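KLLA0E02245p (Kluyveromyces lactis, PDB 4GPS) removes NAD and N7-methylguanosine caps from the 5' end of RNA and degrades RNA 5'-to-3', using a divalent metal cation. Local coordinates at residues Glu162-Tyr167 against Thr203-Lys208. Numbering follows the deposited sequence.
Sequences EAYQRY and TVQPDK
In the type I beta turn Gln-205 to Lys-208, which links strands 198-204 and 210-213 of this PD-(D/E)XK nuclease fold, Asp-207 receives Tyr-164 from helix 156-167. The backbones stay well apart, 11.8 Å between the CA atoms of Tyr-164 and Gln-205, and side chains bridge the gap. Tyr-164 holds CG anti to its own N (chi1 -176°), which extends the ring away from the helix so that its OH meets Asp-207. The OH donates a hydrogen bond to Asp-207 OD2, modelled at 2.4 Å, a doubtful length from which no bond strength can be read. That oxygen lies at the ring edge, in the ring plane, while the carboxylate plane is turned 66° from the ring. Gln-205 reaches out extended beyond CG and passes alongside the tyrosine, its amide plane nearly perpendicular to the ring (82°). Within the turn, Lys-208 N bonds Gln-205 O at 2.8 Å. Asn-209 OD1 is also hydrogen-bonded to Tyr-164 OH, so two acceptor oxygens crowd one hydroxyl. Helix and hairpin are thus joined at the surface, away from the metal site, by a polar link in which the bond from Asn-209 N to Asp-207 OD1 probably steadies the carboxylate and so positions OD2 for the phenol.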
loop_
_atom_site.group_PDB
_atom_site.type_symbol
_atom_site.label_atom_id
_atom_site.label_comp_id
_atom_site.label_asym_id
_atom_site.label_seq_id
_atom_site.Cartn_x
_atom_site.Cartn_y
_atom_site.Cartn_z
ATOM N N GLU A 162 -6.703 -4.621 17.366
ATOM C CA GLU A 162 -6.048 -5.552 18.288
ATOM C C GLU A 162 -4.533 -5.283 18.184
ATOM O O GLU A 162 -3.815 -5.310 19.174
ATOM C CB GLU A 162 -6.315 -6.995 17.890
ATOM C CG GLU A 162 -7.771 -7.395 17.917
ATOM C CD GLU A 162 -8.315 -7.533 19.321
ATOM O OE1 GLU A 162 -7.601 -8.094 20.195
ATOM O OE2 GLU A 162 -9.464 -7.091 19.532
ATOM N N ALA A 163 -4.054 -5.035 16.969
ATOM C CA ALA A 163 -2.657 -4.742 16.767
ATOM C C ALA A 163 -2.286 -3.457 17.529
ATOM O O ALA A 163 -1.214 -3.382 18.105
ATOM C CB ALA A 163 -2.359 -4.591 15.273
ATOM N N TYR A 164 -3.177 -2.465 17.555
ATOM C CA TYR A 164 -2.904 -1.217 18.262
ATOM C C TYR A 164 -2.818 -1.478 19.754
ATOM O O TYR A 164 -1.932 -0.981 20.435
ATOM C CB TYR A 164 -4.010 -0.198 18.041
ATOM C CG TYR A 164 -3.727 1.146 18.685
ATOM C CD1 TYR A 164 -2.864 2.062 18.070
ATOM C CD2 TYR A 164 -4.304 1.498 19.906
ATOM C CE1 TYR A 164 -2.588 3.271 18.648
ATOM C CE2 TYR A 164 -4.025 2.724 20.502
ATOM C CZ TYR A 164 -3.162 3.605 19.860
ATOM O OH TYR A 164 -2.875 4.809 20.416
ATOM N N GLN A 165 -3.766 -2.243 20.270
ATOM C CA GLN A 165 -3.773 -2.561 21.687
ATOM C C GLN A 165 -2.487 -3.296 22.087
ATOM O O GLN A 165 -1.956 -3.060 23.159
ATOM C CB GLN A 165 -5.007 -3.404 21.986
ATOM C CG GLN A 165 -4.966 -4.228 23.249
ATOM C CD GLN A 165 -6.327 -4.866 23.548
ATOM O OE1 GLN A 165 -7.317 -4.149 23.774
ATOM N NE2 GLN A 165 -6.389 -6.210 23.537
ATOM N N ARG A 166 -1.977 -4.169 21.221
ATOM C CA ARG A 166 -0.776 -4.925 21.528
ATOM C C ARG A 166 0.490 -4.117 21.466
ATOM O O ARG A 166 1.484 -4.488 22.087
ATOM C CB ARG A 166 -0.567 -6.060 20.547
ATOM C CG ARG A 166 -1.259 -7.326 20.797
ATOM C CD ARG A 166 -0.825 -8.252 19.668
ATOM N NE ARG A 166 0.098 -9.300 20.093
ATOM C CZ ARG A 166 -0.286 -10.456 20.629
ATOM N NH1 ARG A 166 -1.581 -10.724 20.811
ATOM N NH2 ARG A 166 0.631 -11.350 20.975
ATOM N N TYR A 167 0.477 -3.050 20.679
ATOM C CA TYR A 167 1.667 -2.232 20.489
ATOM C C TYR A 167 1.622 -0.859 21.142
ATOM O O TYR A 167 2.598 -0.136 21.131
ATOM C CB TYR A 167 1.891 -2.041 18.989
ATOM C CG TYR A 167 3.262 -1.524 18.623
ATOM C CD1 TYR A 167 4.364 -2.370 18.645
ATOM C CD2 TYR A 167 3.465 -0.180 18.287
ATOM C CE1 TYR A 167 5.648 -1.900 18.345
ATOM C CE2 TYR A 167 4.755 0.304 17.971
ATOM C CZ TYR A 167 5.835 -0.568 18.006
ATOM O OH TYR A 167 7.101 -0.127 17.693
ATOM N N THR A 203 -10.282 9.468 13.204
ATOM C CA THR A 203 -10.683 9.636 14.582
ATOM C C THR A 203 -9.538 10.009 15.512
ATOM O O THR A 203 -8.551 9.284 15.604
ATOM C CB THR A 203 -11.347 8.326 15.137
ATOM O OG1 THR A 203 -12.522 8.012 14.371
ATOM C CG2 THR A 203 -11.731 8.507 16.611
ATOM N N VAL A 204 -9.669 11.139 16.205
ATOM C CA VAL A 204 -8.652 11.543 17.169
ATOM C C VAL A 204 -9.031 10.831 18.454
ATOM O O VAL A 204 -10.004 11.213 19.120
ATOM C CB VAL A 204 -8.662 13.062 17.445
ATOM C CG1 VAL A 204 -7.709 13.387 18.594
ATOM C CG2 VAL A 204 -8.258 13.826 16.195
ATOM N N GLN A 205 -8.269 9.796 18.800
ATOM C CA GLN A 205 -8.566 9.029 20.008
ATOM C C GLN A 205 -8.213 9.826 21.271
ATOM O O GLN A 205 -7.497 10.822 21.221
ATOM C CB GLN A 205 -7.797 7.699 19.997
ATOM C CG GLN A 205 -7.850 6.976 18.656
ATOM C CD GLN A 205 -7.050 5.679 18.643
ATOM O OE1 GLN A 205 -5.965 5.589 19.253
ATOM N NE2 GLN A 205 -7.575 4.664 17.936
ATOM N N PRO A 206 -8.725 9.391 22.427
ATOM C CA PRO A 206 -8.405 10.123 23.659
ATOM C C PRO A 206 -6.920 10.165 23.980
ATOM O O PRO A 206 -6.476 11.073 24.690
ATOM C CB PRO A 206 -9.239 9.417 24.729
ATOM C CG PRO A 206 -9.637 8.100 24.100
ATOM C CD PRO A 206 -9.818 8.427 22.638
ATOM N N ASP A 207 -6.143 9.210 23.462
ATOM C CA ASP A 207 -4.705 9.245 23.711
ATOM C C ASP A 207 -3.985 10.170 22.701
ATOM O O ASP A 207 -2.760 10.317 22.699
ATOM C CB ASP A 207 -4.104 7.829 23.715
ATOM C CG ASP A 207 -4.191 7.103 22.362
ATOM O OD1 ASP A 207 -4.724 7.620 21.338
ATOM O OD2 ASP A 207 -3.694 5.959 22.356
ATOM N N LYS A 208 -4.778 10.788 21.834
ATOM C CA LYS A 208 -4.283 11.743 20.848
ATOM C C LYS A 208 -3.656 11.158 19.588
ATOM O O LYS A 208 -3.187 11.901 18.717
ATOM C CB LYS A 208 -3.351 12.745 21.536
ATOM C CG LYS A 208 -4.099 13.612 22.569
ATOM C CD LYS A 208 -5.215 14.415 21.887
ATOM C CE LYS A 208 -6.203 15.004 22.883
ATOM N NZ LYS A 208 -7.078 13.930 23.481
#